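Local coordinates for protein putative metalloprotease II (PDB 4ON1) that probably acts as a zinc-dependent extracellular endopeptidase, apparently captured in a latent form in which its own chain fills a zinc coordination site, at residues 203-208 against 242-247; 73-78 against 223-228; 24-29 against 153-158. One frame throughout, in Å; residues are numbered along the deposited sequence.

Contact 1 of 3, residues 203-208 against 242-247; sequences LEFMLI and VKYTIK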
ATOM      1  N   LEU A 203      -3.575  15.959   3.717  1.00 17.56           N
ATOM      2  CA  LEU A 203      -4.575  14.990   3.299  1.00 18.63           C
ATOM      3  C   LEU A 203      -4.475  13.756   4.188  1.00 22.37           C
ATOM      4  O   LEU A 203      -3.451  13.071   4.185  1.00 19.24           O
ATOM      5  CB  LEU A 203      -4.383  14.618   1.825  1.00 19.02           C
ATOM      6  CG  LEU A 203      -5.392  13.653   1.203  1.00 24.01           C
ATOM      7  CD1 LEU A 203      -6.824  14.122   1.446  1.00 36.38           C
ATOM      8  CD2 LEU A 203      -5.119  13.504  -0.278  1.00 28.40           C
ATOM      9  N   GLU A 204      -5.513  13.491   4.978  1.00 15.44           N
ATOM     10  CA  GLU A 204      -5.497  12.326   5.868  1.00 14.46           C
ATOM     11  C   GLU A 204      -6.419  11.219   5.386  1.00 21.55           C
ATOM     12  O   GLU A 204      -7.626  11.426   5.257  1.00 22.25           O
ATOM     13  CB  GLU A 204      -5.884  12.712   7.304  1.00 23.24           C
ATOM     14  CG  GLU A 204      -5.889  11.516   8.275  1.00 22.45           C
ATOM     15  CD  GLU A 204      -6.251  11.898   9.709  1.00 26.98           C
ATOM     16  OE1 GLU A 204      -6.760  13.018   9.931  1.00 37.22           O
ATOM     17  OE2 GLU A 204      -6.027  11.075  10.622  1.00 34.04           O
ATOM     18  N   PHE A 205      -5.847  10.050   5.103  1.00 13.33           N
ATOM     19  CA  PHE A 205      -6.642   8.879   4.747  1.00 12.46           C
ATOM     20  C   PHE A 205      -6.949   8.042   5.975  1.00 22.08           C
ATOM     21  O   PHE A 205      -6.037   7.678   6.727  1.00 15.99           O
ATOM     22  CB  PHE A 205      -5.920   8.019   3.708  1.00 12.46           C
ATOM     23  CG  PHE A 205      -5.731   8.703   2.399  1.00 20.44           C
ATOM     24  CD1 PHE A 205      -6.773   8.777   1.485  1.00 17.87           C
ATOM     25  CD2 PHE A 205      -4.518   9.305   2.090  1.00 22.62           C
ATOM     26  CE1 PHE A 205      -6.601   9.426   0.278  1.00 11.68           C
ATOM     27  CE2 PHE A 205      -4.338   9.959   0.883  1.00 24.64           C
ATOM     28  CZ  PHE A 205      -5.379  10.015  -0.027  1.00 18.16           C
ATOM     29  N   MET A 206      -8.231   7.745   6.177  1.00 12.34           N
ATOM     30  CA  MET A 206      -8.643   6.866   7.261  1.00 16.00           C
ATOM     31  C   MET A 206      -8.787   5.455   6.719  1.00 18.97           C
ATOM     32  O   MET A 206      -9.705   5.155   5.953  1.00 15.66           O
ATOM     33  CB  MET A 206      -9.954   7.343   7.889  1.00 17.92           C
ATOM     34  CG  MET A 206      -9.939   8.790   8.376  1.00 16.05           C
ATOM     35  SD  MET A 206      -8.875   8.999   9.823  1.00 19.76           S
ATOM     36  CE  MET A 206      -9.918   8.248  11.083  1.00 18.00           C
ATOM     37  N   LEU A 207      -7.855   4.591   7.103  1.00  8.23           N
ATOM     38  CA  LEU A 207      -7.824   3.237   6.576  1.00 10.40           C
ATOM     39  C   LEU A 207      -8.441   2.295   7.598  1.00 13.30           C
ATOM     40  O   LEU A 207      -7.883   2.060   8.671  1.00 16.37           O
ATOM     41  CB  LEU A 207      -6.392   2.832   6.232  1.00  7.26           C
ATOM     42  CG  LEU A 207      -5.668   3.822   5.309  1.00 17.47           C
ATOM     43  CD1 LEU A 207      -4.260   3.362   5.028  1.00 19.84           C
ATOM     44  CD2 LEU A 207      -6.412   3.981   4.007  1.00 13.28           C
ATOM     45  N   ILE A 208      -9.611   1.772   7.267  1.00 12.65           N
ATOM     46  CA  ILE A 208     -10.400   1.036   8.240  1.00 11.40           C
ATOM     47  C   ILE A 208     -10.322  -0.457   7.963  1.00 14.62           C
ATOM     48  O   ILE A 208     -10.746  -0.915   6.905  1.00 15.22           O
ATOM     49  CB  ILE A 208     -11.874   1.484   8.219  1.00 11.11           C
ATOM     50  CG1 ILE A 208     -11.982   3.013   8.337  1.00  9.12           C
ATOM     51  CG2 ILE A 208     -12.648   0.801   9.343  1.00  9.81           C
ATOM     52  CD1 ILE A 208     -11.317   3.594   9.605  1.00 10.41           C
ATOM     53  N   VAL A 242       0.719  13.944   3.436  1.00 14.99           N
ATOM     54  CA  VAL A 242      -0.249  12.870   3.524  1.00 13.74           C
ATOM     55  C   VAL A 242      -0.129  12.168   4.865  1.00 19.24           C
ATOM     56  O   VAL A 242       0.967  11.925   5.366  1.00 16.93           O
ATOM     57  CB  VAL A 242      -0.079  11.852   2.385  1.00 20.18           C
ATOM     58  CG1 VAL A 242      -1.144  10.792   2.483  1.00 18.10           C
ATOM     59  CG2 VAL A 242      -0.192  12.553   1.036  1.00 26.77           C
ATOM     60  N   LYS A 243      -1.276  11.896   5.467  1.00 16.29           N
ATOM     61  CA  LYS A 243      -1.332  11.157   6.712  1.00 15.44           C
ATOM     62  C   LYS A 243      -2.201   9.930   6.490  1.00 18.27           C
ATOM     63  O   LYS A 243      -3.280  10.028   5.905  1.00 18.99           O
ATOM     64  CB  LYS A 243      -1.873  12.044   7.838  1.00 21.66           C
ATOM     65  CG  LYS A 243      -1.945  11.375   9.202  1.00 30.42           C
ATOM     66  CD  LYS A 243      -2.519  12.342  10.235  1.00 29.64           C
ATOM     67  CE  LYS A 243      -2.559  11.717  11.624  1.00 45.50           C
ATOM     68  NZ  LYS A 243      -2.895  12.716  12.685  1.00 50.53           N
ATOM     69  N   TYR A 244      -1.717   8.774   6.928  1.00 10.04           N
ATOM     70  CA  TYR A 244      -2.498   7.541   6.847  1.00 11.69           C
ATOM     71  C   TYR A 244      -2.818   7.046   8.249  1.00 15.61           C
ATOM     72  O   TYR A 244      -1.916   6.722   9.014  1.00 16.09           O
ATOM     73  CB  TYR A 244      -1.745   6.453   6.081  1.00  8.21           C
ATOM     74  CG  TYR A 244      -1.258   6.858   4.707  1.00 12.69           C
ATOM     75  CD1 TYR A 244      -2.043   6.648   3.584  1.00 12.64           C
ATOM     76  CD2 TYR A 244      -0.006   7.435   4.533  1.00 13.94           C
ATOM     77  CE1 TYR A 244      -1.597   7.013   2.314  1.00 10.45           C
ATOM     78  CE2 TYR A 244       0.451   7.795   3.273  1.00 14.86           C
ATOM     79  CZ  TYR A 244      -0.351   7.577   2.168  1.00 11.19           C
ATOM     80  OH  TYR A 244       0.102   7.933   0.912  1.00 15.73           O
ATOM     81  N   THR A 245      -4.099   7.007   8.591  1.00 15.38           N
ATOM     82  CA  THR A 245      -4.513   6.566   9.918  1.00 14.27           C
ATOM     83  C   THR A 245      -5.186   5.208   9.820  1.00 14.78           C
ATOM     84  O   THR A 245      -6.242   5.068   9.212  1.00 11.56           O
ATOM     85  CB  THR A 245      -5.452   7.589  10.579  1.00 15.07           C
ATOM     86  OG1 THR A 245      -4.729   8.810  10.764  1.00 17.46           O
ATOM     87  CG2 THR A 245      -5.942   7.085  11.935  1.00 18.28           C
ATOM     88  N   ILE A 246      -4.534   4.197  10.377  1.00 10.63           N
ATOM     89  CA  ILE A 246      -5.029   2.831  10.296  1.00  9.52           C
ATOM     90  C   ILE A 246      -5.777   2.447  11.563  1.00 15.57           C
ATOM     91  O   ILE A 246      -5.203   2.464  12.653  1.00 16.63           O
ATOM     92  CB  ILE A 246      -3.870   1.826  10.068  1.00 13.37           C
ATOM     93  CG1 ILE A 246      -3.092   2.173   8.795  1.00 12.56           C
ATOM     94  CG2 ILE A 246      -4.400   0.389   9.998  1.00 15.86           C
ATOM     95  CD1 ILE A 246      -1.683   1.556   8.763  1.00 11.17           C
ATOM     96  N   LYS A 247      -7.047   2.086  11.417  1.00 11.29           N
ATOM     97  CA  LYS A 247      -7.883   1.750  12.574  1.00 17.23           C
ATOM     98  C   LYS A 247      -8.583   0.415  12.421  1.00 17.99           C
ATOM     99  O   LYS A 247      -8.985   0.045  11.319  1.00 18.18           O
ATOM    100  CB  LYS A 247      -8.946   2.829  12.808  1.00 17.88           C
ATOM    101  CG  LYS A 247      -8.413   4.233  12.961  1.00 21.14           C
ATOM    102  CD  LYS A 247      -9.561   5.228  13.139  1.00 34.33           C
ATOM    103  CE  LYS A 247     -10.289   5.009  14.457  1.00 34.79           C
ATOM    104  NZ  LYS A 247      -9.375   5.119  15.631  1.00 41.58           N
TER
HETATM  105  O   HOH W   1      -5.259  13.644  12.518  1.00 52.63           O
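Glu204 and Lys243 face each other across two parallel strands, 203-208 and 242-247, and their side chains run alongside one another. The Glu204 chain is extended, with CG anti to the backbone N (chi1 180°). Its CB lies near Lys243 O and Lys243 CB. CG stays near that carbonyl oxygen and begins to approach Thr245 OG1, while CD rests against Lys243 CD. At the tip the carboxylate divides its partners: OE2 turns its anti lone pair to the hydroxyl of Thr245, which donates from OG1 at 2.6 Å, and OE1 accepts from a water whose very short approach to Lys243 NZ is doubtful. The ammonium itself stays 4.1 Å from Glu204 OE2, beyond a salt bridge, while OE1 has its salt bridge to Lys282.

Further along this face, Met206 SD packs on Thr245 CB at 3.8 Å, and its bent chain brings CE to Lys247 CD. On the opposite face Phe205 and Tyr244 lie nearly parallel, planes at 18°, but are slid so far apart that the rings barely overlap; Val242 CG1 meets the Phe205 ring at its edge, 3.7 Å from CE2. Five backbone hydrogen bonds, including Thr245 N to Phe205 O at 2.8 Å, fix the register. Strand 52-68 flanks 242-247 and strand 284-288 flanks 203-208, while helix 217-230 packs over the face of Leu207, Tyr244 and Ile246, with Tyr244 OH probably hydrogen-bonded to Thr228.

Contact 2 of 3, residues 73-78 against 223-228; sequences VYLFEG and QIQAVT
Leu75 on strand 73-78 comes nearest to Gln225 on helix 223-228, their CA atoms 7.0 Å apart, where the two axes pass at 10.0 Å and an angle of 57°. Leu75 carries the contact. Its CB points toward the helix, and with CG anti to the carbonyl carbon (chi1 -59°) the branched end is directed at the helix surface. There CD1 meets the hydroxyl end of Thr228 tip to tip, 3.7 Å from OG1, and lies more loosely against Ile224, 4.4 Å from CG2.

Gln225 slides past Leu75 in the opposite direction. Its CG stands anti to the backbone N, and a bend at chi2 lays the terminal amide along the leucine, against CB and both methyl groups. The polar end of Thr228 is turned back to its own helix: OG1 donates to Ile224 O at 2.9 Å, from above the carbonyl plane, and that oxygen also receives Thr228 N. The leucine methyl thus packs against a hydroxyl already engaged in hydrogen bonding.

Ile61 of strand 52-68 adjoins both Leu75 and Gln225, and Asn85 of strand 84-88 also touches Gln225. This is helix-on-sheet packing at a domain interface: a strand of the fragilysin N-terminal domain, the prodomain in this family, lies against a helix that also covers strand 240-248 of the metalloprotease part.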
ATOM      1  N   VAL A  73       4.728   4.550  11.813  1.00 11.65           N
ATOM      2  CA  VAL A  73       5.381   3.632  10.884  1.00 13.40           C
ATOM      3  C   VAL A  73       6.155   4.474   9.873  1.00 18.16           C
ATOM      4  O   VAL A  73       5.678   5.517   9.443  1.00 12.36           O
ATOM      5  CB  VAL A  73       4.371   2.720  10.147  1.00 12.58           C
ATOM      6  CG1 VAL A  73       5.086   1.842   9.122  1.00 10.16           C
ATOM      7  CG2 VAL A  73       3.579   1.869  11.137  1.00  9.38           C
ATOM      8  N   TYR A  74       7.363   4.047   9.529  1.00 13.60           N
ATOM      9  CA  TYR A  74       8.228   4.855   8.684  1.00 14.01           C
ATOM     10  C   TYR A  74       8.456   4.202   7.320  1.00 17.38           C
ATOM     11  O   TYR A  74       8.523   2.978   7.201  1.00 16.26           O
ATOM     12  CB  TYR A  74       9.560   5.124   9.396  1.00 12.91           C
ATOM     13  CG  TYR A  74       9.400   5.822  10.736  1.00 26.98           C
ATOM     14  CD1 TYR A  74       9.063   7.171  10.804  1.00 25.74           C
ATOM     15  CD2 TYR A  74       9.565   5.128  11.930  1.00 22.49           C
ATOM     16  CE1 TYR A  74       8.909   7.814  12.024  1.00 23.64           C
ATOM     17  CE2 TYR A  74       9.410   5.761  13.158  1.00 23.43           C
ATOM     18  CZ  TYR A  74       9.085   7.100  13.196  1.00 24.68           C
ATOM     19  OH  TYR A  74       8.939   7.728  14.410  1.00 27.57           O
ATOM     20  N   LEU A  75       8.525   5.035   6.289  1.00 11.12           N
ATOM     21  CA  LEU A  75       8.762   4.564   4.935  1.00 16.53           C
ATOM     22  C   LEU A  75      10.156   4.981   4.486  1.00 20.11           C
ATOM     23  O   LEU A  75      10.674   6.011   4.915  1.00 17.36           O
ATOM     24  CB  LEU A  75       7.708   5.119   3.970  1.00 19.94           C
ATOM     25  CG  LEU A  75       6.243   4.783   4.251  1.00 18.41           C
ATOM     26  CD1 LEU A  75       5.333   5.329   3.151  1.00 17.74           C
ATOM     27  CD2 LEU A  75       6.066   3.279   4.367  1.00 19.51           C
ATOM     28  N   PHE A  76      10.757   4.172   3.621  1.00 11.12           N
ATOM     29  CA  PHE A  76      12.090   4.448   3.104  1.00 13.70           C
ATOM     30  C   PHE A  76      12.093   4.131   1.623  1.00 14.55           C
ATOM     31  O   PHE A  76      11.307   3.300   1.175  1.00 16.90           O
ATOM     32  CB  PHE A  76      13.152   3.612   3.821  1.00 11.79           C
ATOM     33  CG  PHE A  76      13.107   3.716   5.318  1.00 19.19           C
ATOM     34  CD1 PHE A  76      13.973   4.570   5.991  1.00 15.62           C
ATOM     35  CD2 PHE A  76      12.217   2.941   6.055  1.00 15.25           C
ATOM     36  CE1 PHE A  76      13.948   4.664   7.375  1.00 17.34           C
ATOM     37  CE2 PHE A  76      12.180   3.028   7.439  1.00 14.11           C
ATOM     38  CZ  PHE A  76      13.047   3.892   8.101  1.00 16.12           C
ATOM     39  N   GLU A  77      12.961   4.794   0.867  1.00 15.80           N
ATOM     40  CA  GLU A  77      13.088   4.507  -0.554  1.00 25.19           C
ATOM     41  C   GLU A  77      14.507   4.721  -1.079  1.00 25.63           C
ATOM     42  O   GLU A  77      15.287   5.507  -0.529  1.00 19.86           O
ATOM     43  CB  GLU A  77      12.112   5.366  -1.366  1.00 26.38           C
ATOM     44  CG  GLU A  77      12.450   6.847  -1.381  1.00 24.38           C
ATOM     45  CD  GLU A  77      11.406   7.676  -2.117  1.00 49.73           C
ATOM     46  OE1 GLU A  77      10.534   7.085  -2.791  1.00 49.12           O
ATOM     47  OE2 GLU A  77      11.456   8.922  -2.014  1.00 52.22           O
ATOM     48  N   GLY A  78      14.822   3.991  -2.144  1.00 28.83           N
ATOM     49  CA  GLY A  78      16.071   4.121  -2.872  1.00 30.06           C
ATOM     50  C   GLY A  78      16.180   5.449  -3.582  1.00 42.09           C
ATOM     51  O   GLY A  78      15.171   6.043  -3.966  1.00 39.10           O
ATOM     52  N   GLN A 223       0.664  -1.338   0.744  1.00 10.11           N
ATOM     53  CA  GLN A 223      -0.292  -0.625  -0.107  1.00 17.94           C
ATOM     54  C   GLN A 223      -0.119   0.889   0.021  1.00 19.44           C
ATOM     55  O   GLN A 223      -0.214   1.624  -0.966  1.00 11.20           O
ATOM     56  CB  GLN A 223      -1.729  -0.999   0.247  1.00  9.04           C
ATOM     57  CG  GLN A 223      -2.111  -2.459  -0.011  1.00 13.77           C
ATOM     58  CD  GLN A 223      -2.524  -2.703  -1.448  1.00 16.06           C
ATOM     59  OE1 GLN A 223      -2.912  -1.775  -2.156  1.00 18.22           O
ATOM     60  NE2 GLN A 223      -2.476  -3.960  -1.877  1.00 17.44           N
ATOM     61  N   ILE A 224       0.128   1.338   1.249  1.00 13.83           N
ATOM     62  CA  ILE A 224       0.319   2.754   1.550  1.00 11.18           C
ATOM     63  C   ILE A 224       1.557   3.308   0.860  1.00 12.69           C
ATOM     64  O   ILE A 224       1.564   4.440   0.373  1.00 11.40           O
ATOM     65  CB  ILE A 224       0.454   2.988   3.067  1.00 12.46           C
ATOM     66  CG1 ILE A 224      -0.906   2.885   3.756  1.00 13.70           C
ATOM     67  CG2 ILE A 224       1.079   4.331   3.356  1.00  8.80           C
ATOM     68  CD1 ILE A 224      -0.787   2.836   5.279  1.00 10.96           C
ATOM     69  N   GLN A 225       2.611   2.502   0.841  1.00  9.82           N
ATOM     70  CA  GLN A 225       3.849   2.877   0.184  1.00 18.41           C
ATOM     71  C   GLN A 225       3.594   3.193  -1.293  1.00 16.01           C
ATOM     72  O   GLN A 225       4.093   4.186  -1.823  1.00 13.16           O
ATOM     73  CB  GLN A 225       4.870   1.752   0.335  1.00 11.47           C
ATOM     74  CG  GLN A 225       6.179   1.987  -0.365  1.00 21.38           C
ATOM     75  CD  GLN A 225       7.264   2.383   0.600  1.00 41.89           C
ATOM     76  OE1 GLN A 225       7.832   1.542   1.311  1.00 28.82           O
ATOM     77  NE2 GLN A 225       7.554   3.676   0.645  1.00 23.53           N
ATOM     78  N   ALA A 226       2.799   2.350  -1.943  1.00 12.56           N
ATOM     79  CA  ALA A 226       2.425   2.578  -3.337  1.00 17.38           C
ATOM     80  C   ALA A 226       1.596   3.855  -3.509  1.00 15.32           C
ATOM     81  O   ALA A 226       1.817   4.613  -4.458  1.00 14.82           O
ATOM     82  CB  ALA A 226       1.677   1.380  -3.881  1.00 11.23           C
ATOM     83  N   VAL A 227       0.660   4.107  -2.591  1.00 11.99           N
ATOM     84  CA  VAL A 227      -0.091   5.357  -2.636  1.00 15.67           C
ATOM     85  C   VAL A 227       0.873   6.525  -2.577  1.00 16.20           C
ATOM     86  O   VAL A 227       0.783   7.463  -3.372  1.00 12.07           O
ATOM     87  CB  VAL A 227      -1.079   5.505  -1.470  1.00 12.30           C
ATOM     88  CG1 VAL A 227      -1.834   6.828  -1.595  1.00 14.95           C
ATOM     89  CG2 VAL A 227      -2.054   4.333  -1.429  1.00  9.55           C
ATOM     90  N   THR A 228       1.815   6.433  -1.642  1.00 10.95           N
ATOM     91  CA  THR A 228       2.792   7.489  -1.404  1.00 12.97           C
ATOM     92  C   THR A 228       3.648   7.737  -2.641  1.00 19.82           C
ATOM     93  O   THR A 228       3.941   8.882  -2.988  1.00 12.25           O
ATOM     94  CB  THR A 228       3.674   7.148  -0.190  1.00 17.74           C
ATOM     95  OG1 THR A 228       2.840   7.025   0.976  1.00 17.45           O
ATOM     96  CG2 THR A 228       4.708   8.230   0.051  1.00 10.46           C
TER

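Contact 3 of 3, residues 24-29 against 153-158; sequences RSMDYE and IKNIRI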
ATOM      1  N   ARG A  24      19.072 -13.365   3.517  1.00 22.56           N
ATOM      2  CA  ARG A  24      18.648 -14.728   3.804  1.00 27.09           C
ATOM      3  C   ARG A  24      18.519 -14.997   5.307  1.00 26.90           C
ATOM      4  O   ARG A  24      17.608 -15.701   5.740  1.00 32.38           O
ATOM      5  CB  ARG A  24      19.632 -15.730   3.194  1.00 31.96           C
ATOM      6  CG  ARG A  24      19.537 -15.879   1.689  1.00 44.73           C
ATOM      7  CD  ARG A  24      19.345 -17.337   1.293  1.00 42.53           C
ATOM      8  NE  ARG A  24      19.264 -17.494  -0.157  1.00 49.97           N
ATOM      9  CZ  ARG A  24      20.212 -18.050  -0.905  1.00 57.04           C
ATOM     10  NH1 ARG A  24      21.311 -18.532  -0.340  1.00 53.74           N
ATOM     11  NH2 ARG A  24      20.051 -18.142  -2.218  1.00 63.10           N
ATOM     12  N   SER A  25      19.421 -14.433   6.103  1.00 18.81           N
ATOM     13  CA  SER A  25      19.491 -14.794   7.516  1.00 30.10           C
ATOM     14  C   SER A  25      18.872 -13.743   8.430  1.00 19.44           C
ATOM     15  O   SER A  25      18.776 -13.949   9.637  1.00 22.09           O
ATOM     16  CB  SER A  25      20.945 -15.031   7.932  1.00 20.82           C
ATOM     17  OG  SER A  25      21.682 -13.823   7.839  1.00 25.14           O
ATOM     18  N   MET A  26      18.463 -12.612   7.870  1.00 16.45           N
ATOM     19  CA  MET A  26      18.025 -11.505   8.713  1.00 24.60           C
ATOM     20  C   MET A  26      16.685 -11.804   9.383  1.00 22.66           C
ATOM     21  O   MET A  26      15.819 -12.466   8.804  1.00 27.73           O
ATOM     22  CB  MET A  26      17.913 -10.218   7.896  1.00 22.98           C
ATOM     23  CG  MET A  26      16.731 -10.197   6.960  1.00 20.47           C
ATOM     24  SD  MET A  26      16.565  -8.643   6.079  1.00 26.35           S
ATOM     25  CE  MET A  26      15.121  -9.036   5.091  1.00 24.60           C
ATOM     26  N   ASP A  27      16.526 -11.337  10.615  1.00 19.72           N
ATOM     27  CA  ASP A  27      15.204 -11.301  11.224  1.00 22.74           C
ATOM     28  C   ASP A  27      14.872  -9.848  11.576  1.00 19.23           C
ATOM     29  O   ASP A  27      15.600  -8.940  11.162  1.00 18.23           O
ATOM     30  CB  ASP A  27      15.119 -12.224  12.442  1.00 19.22           C
ATOM     31  CG  ASP A  27      16.127 -11.884  13.517  1.00 33.89           C
ATOM     32  OD1 ASP A  27      16.735 -10.795  13.468  1.00 30.71           O
ATOM     33  OD2 ASP A  27      16.305 -12.719  14.431  1.00 54.87           O
ATOM     34  N   TYR A  28      13.789  -9.630  12.319  1.00 22.52           N
ATOM     35  CA  TYR A  28      13.323  -8.272  12.596  1.00 21.79           C
ATOM     36  C   TYR A  28      14.413  -7.378  13.185  1.00 23.90           C
ATOM     37  O   TYR A  28      14.596  -6.249  12.737  1.00 15.55           O
ATOM     38  CB  TYR A  28      12.111  -8.277  13.546  1.00 14.93           C
ATOM     39  CG  TYR A  28      11.669  -6.872  13.911  1.00 16.45           C
ATOM     40  CD1 TYR A  28      10.867  -6.131  13.050  1.00 15.20           C
ATOM     41  CD2 TYR A  28      12.078  -6.275  15.099  1.00 17.89           C
ATOM     42  CE1 TYR A  28      10.475  -4.836  13.366  1.00 17.74           C
ATOM     43  CE2 TYR A  28      11.688  -4.978  15.428  1.00 17.68           C
ATOM     44  CZ  TYR A  28      10.887  -4.268  14.556  1.00 17.01           C
ATOM     45  OH  TYR A  28      10.501  -2.988  14.883  1.00 19.49           O
ATOM     46  N   GLU A  29      15.133  -7.859  14.192  1.00 15.33           N
ATOM     47  CA  GLU A  29      16.122  -6.995  14.827  1.00 23.06           C
ATOM     48  C   GLU A  29      17.246  -6.582  13.876  1.00 22.85           C
ATOM     49  O   GLU A  29      17.779  -5.482  13.997  1.00 24.54           O
ATOM     50  CB  GLU A  29      16.700  -7.660  16.076  1.00 25.52           C
ATOM     51  CG  GLU A  29      15.691  -7.760  17.218  1.00 56.26           C
ATOM     52  CD  GLU A  29      15.186  -6.390  17.687  1.00 80.34           C
ATOM     53  OE1 GLU A  29      14.001  -6.290  18.082  1.00 72.73           O
ATOM     54  OE2 GLU A  29      15.974  -5.417  17.677  1.00 91.45           O
ATOM     55  N   ILE A 153      11.151 -19.406  12.162  1.00 50.70           N
ATOM     56  CA  ILE A 153      11.216 -18.640  10.918  1.00 40.57           C
ATOM     57  C   ILE A 153      11.812 -17.251  11.141  1.00 31.94           C
ATOM     58  O   ILE A 153      11.375 -16.508  12.022  1.00 44.43           O
ATOM     59  CB  ILE A 153       9.831 -18.523  10.271  1.00 45.01           C
ATOM     60  CG1 ILE A 153       9.317 -19.922   9.944  1.00 44.79           C
ATOM     61  CG2 ILE A 153       9.888 -17.664   9.005  1.00 33.40           C
ATOM     62  CD1 ILE A 153       7.978 -19.942   9.294  1.00 50.30           C
ATOM     63  N   LYS A 154      12.815 -16.918  10.334  1.00 30.22           N
ATOM     64  CA  LYS A 154      13.525 -15.643  10.424  1.00 29.67           C
ATOM     65  C   LYS A 154      12.840 -14.556   9.589  1.00 30.80           C
ATOM     66  O   LYS A 154      12.580 -13.444  10.058  1.00 22.78           O
ATOM     67  CB  LYS A 154      14.972 -15.823   9.939  1.00 33.16           C
ATOM     68  CG  LYS A 154      15.732 -16.969  10.615  1.00 40.03           C
ATOM     69  CD  LYS A 154      16.613 -16.478  11.740  1.00 44.96           C
ATOM     70  CE  LYS A 154      18.061 -16.426  11.304  1.00 55.26           C
ATOM     71  NZ  LYS A 154      18.898 -15.643  12.256  1.00 64.06           N
ATOM     72  N   ASN A 155      12.581 -14.895   8.333  1.00 17.33           N
ATOM     73  CA  ASN A 155      11.943 -13.997   7.383  1.00 19.09           C
ATOM     74  C   ASN A 155      11.164 -14.747   6.317  1.00 21.83           C
ATOM     75  O   ASN A 155      11.307 -15.962   6.161  1.00 23.69           O
ATOM     76  CB  ASN A 155      12.990 -13.115   6.716  1.00 18.45           C
ATOM     77  CG  ASN A 155      13.988 -13.918   5.915  1.00 36.07           C
ATOM     78  OD1 ASN A 155      13.697 -14.358   4.797  1.00 34.75           O
ATOM     79  ND2 ASN A 155      15.178 -14.116   6.480  1.00 30.19           N
ATOM     80  N   ILE A 156      10.373 -13.996   5.564  1.00 15.68           N
ATOM     81  CA  ILE A 156       9.614 -14.518   4.443  1.00 21.35           C
ATOM     82  C   ILE A 156      10.001 -13.726   3.201  1.00 25.77           C
ATOM     83  O   ILE A 156      10.070 -12.502   3.243  1.00 19.35           O
ATOM     84  CB  ILE A 156       8.094 -14.396   4.660  1.00 26.46           C
ATOM     85  CG1 ILE A 156       7.663 -15.156   5.906  1.00 36.66           C
ATOM     86  CG2 ILE A 156       7.353 -14.942   3.474  1.00 40.92           C
ATOM     87  CD1 ILE A 156       8.100 -16.579   5.902  1.00 47.30           C
ATOM     88  N   ARG A 157      10.261 -14.432   2.106  1.00 19.46           N
ATOM     89  CA  ARG A 157      10.604 -13.815   0.829  1.00 17.02           C
ATOM     90  C   ARG A 157       9.527 -14.155  -0.198  1.00 22.18           C
ATOM     91  O   ARG A 157       9.347 -15.317  -0.551  1.00 16.74           O
ATOM     92  CB  ARG A 157      11.975 -14.311   0.364  1.00 17.78           C
ATOM     93  CG  ARG A 157      12.477 -13.738  -0.947  1.00 15.74           C
ATOM     94  CD  ARG A 157      13.638 -14.580  -1.433  1.00 22.00           C
ATOM     95  NE  ARG A 157      14.401 -13.937  -2.495  1.00 28.14           N
ATOM     96  CZ  ARG A 157      14.091 -14.007  -3.784  1.00 28.93           C
ATOM     97  NH1 ARG A 157      13.014 -14.676  -4.176  1.00 19.62           N
ATOM     98  NH2 ARG A 157      14.861 -13.400  -4.680  1.00 25.23           N
ATOM     99  N   ILE A 158       8.809 -13.140  -0.660  1.00 15.58           N
ATOM    100  CA  ILE A 158       7.701 -13.336  -1.588  1.00 17.20           C
ATOM    101  C   ILE A 158       8.022 -12.730  -2.948  1.00 21.68           C
ATOM    102  O   ILE A 158       8.387 -11.559  -3.034  1.00 20.53           O
ATOM    103  CB  ILE A 158       6.402 -12.695  -1.074  1.00 20.72           C
ATOM    104  CG1 ILE A 158       6.114 -13.131   0.359  1.00 22.13           C
ATOM    105  CG2 ILE A 158       5.239 -13.063  -1.989  1.00 26.12           C
ATOM    106  CD1 ILE A 158       5.733 -14.593   0.451  1.00 38.66           C
TER
HETATM  107  O   HOH W   2      11.766 -12.028  12.268  1.00 25.41           O
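Asn155 holds the turn that leads from Arg24 to Met26 through direct hydrogen bonds. Its ND2 donates both protons to main-chain oxygens of that turn, 3.0 Å to Arg24 O and 2.9 Å to Met26 O. Both acceptors lie close to the amide plane, and the bonds are fairly straight (158° and 161°), but the carbonyls are met differently: the amide nitrogen sits in the carbonyl plane of Met26, whereas it stands above that of Arg24. Asn155 CG lies between the backbone N and the carbonyl carbon (chi1 62°), which turns the amide toward the loop. The other end of the amide, OD1, is bonded to Asn141, leaving the group little freedom to rotate.

A water supplies the bridged interaction, donating to Lys154 O at 2.7 Å and accepting from Tyr28 N at 3.1 Å. The same Lys154 O receives a CA-H...O contact from Asp27.

Charge plays a looser part. The bent chain of Lys154 brings its end beside Ser25 O, with NZ 3.1 Å from that oxygen, and NZ remains 4.5 Å from Asp27 OD2, beyond a salt bridge. Asp27 is instead the N-cap of helix 28-35.

Lys154 and Asn155 both face Asn141 in a classic beta bulge, and successive residues of the bulge thereby serve the loop, one through its backbone oxygen and the other through its amide. The chemistry is thus almost wholly polar: side-chain amide, water and main-chain carbonyls tie the start of a helix to the strand, with little apolar packing between them.

Overall arrangement
Along the chain, contact 3 closes within the N-terminal domain before contact 1 opens, while contact 2 alternates with both, pairing strand 71-78 with the later helix 217-230. Contacts 1 and 2, whose centres are 13 Å apart, adjoin through that helix, whose Ile224 takes part in contact 2 and also packs on Leu207 of contact 1. Contact 3 stands apart, its centre 28 Å from that of contact 1 and 20 Å from that of contact 2. The set thus runs from a partly buried loop-strand junction within the N-terminal domain, across the domain interface, to the protease strands, where Phe205 lies about 10 Å, side chain to side chain, from the zinc ligand His338.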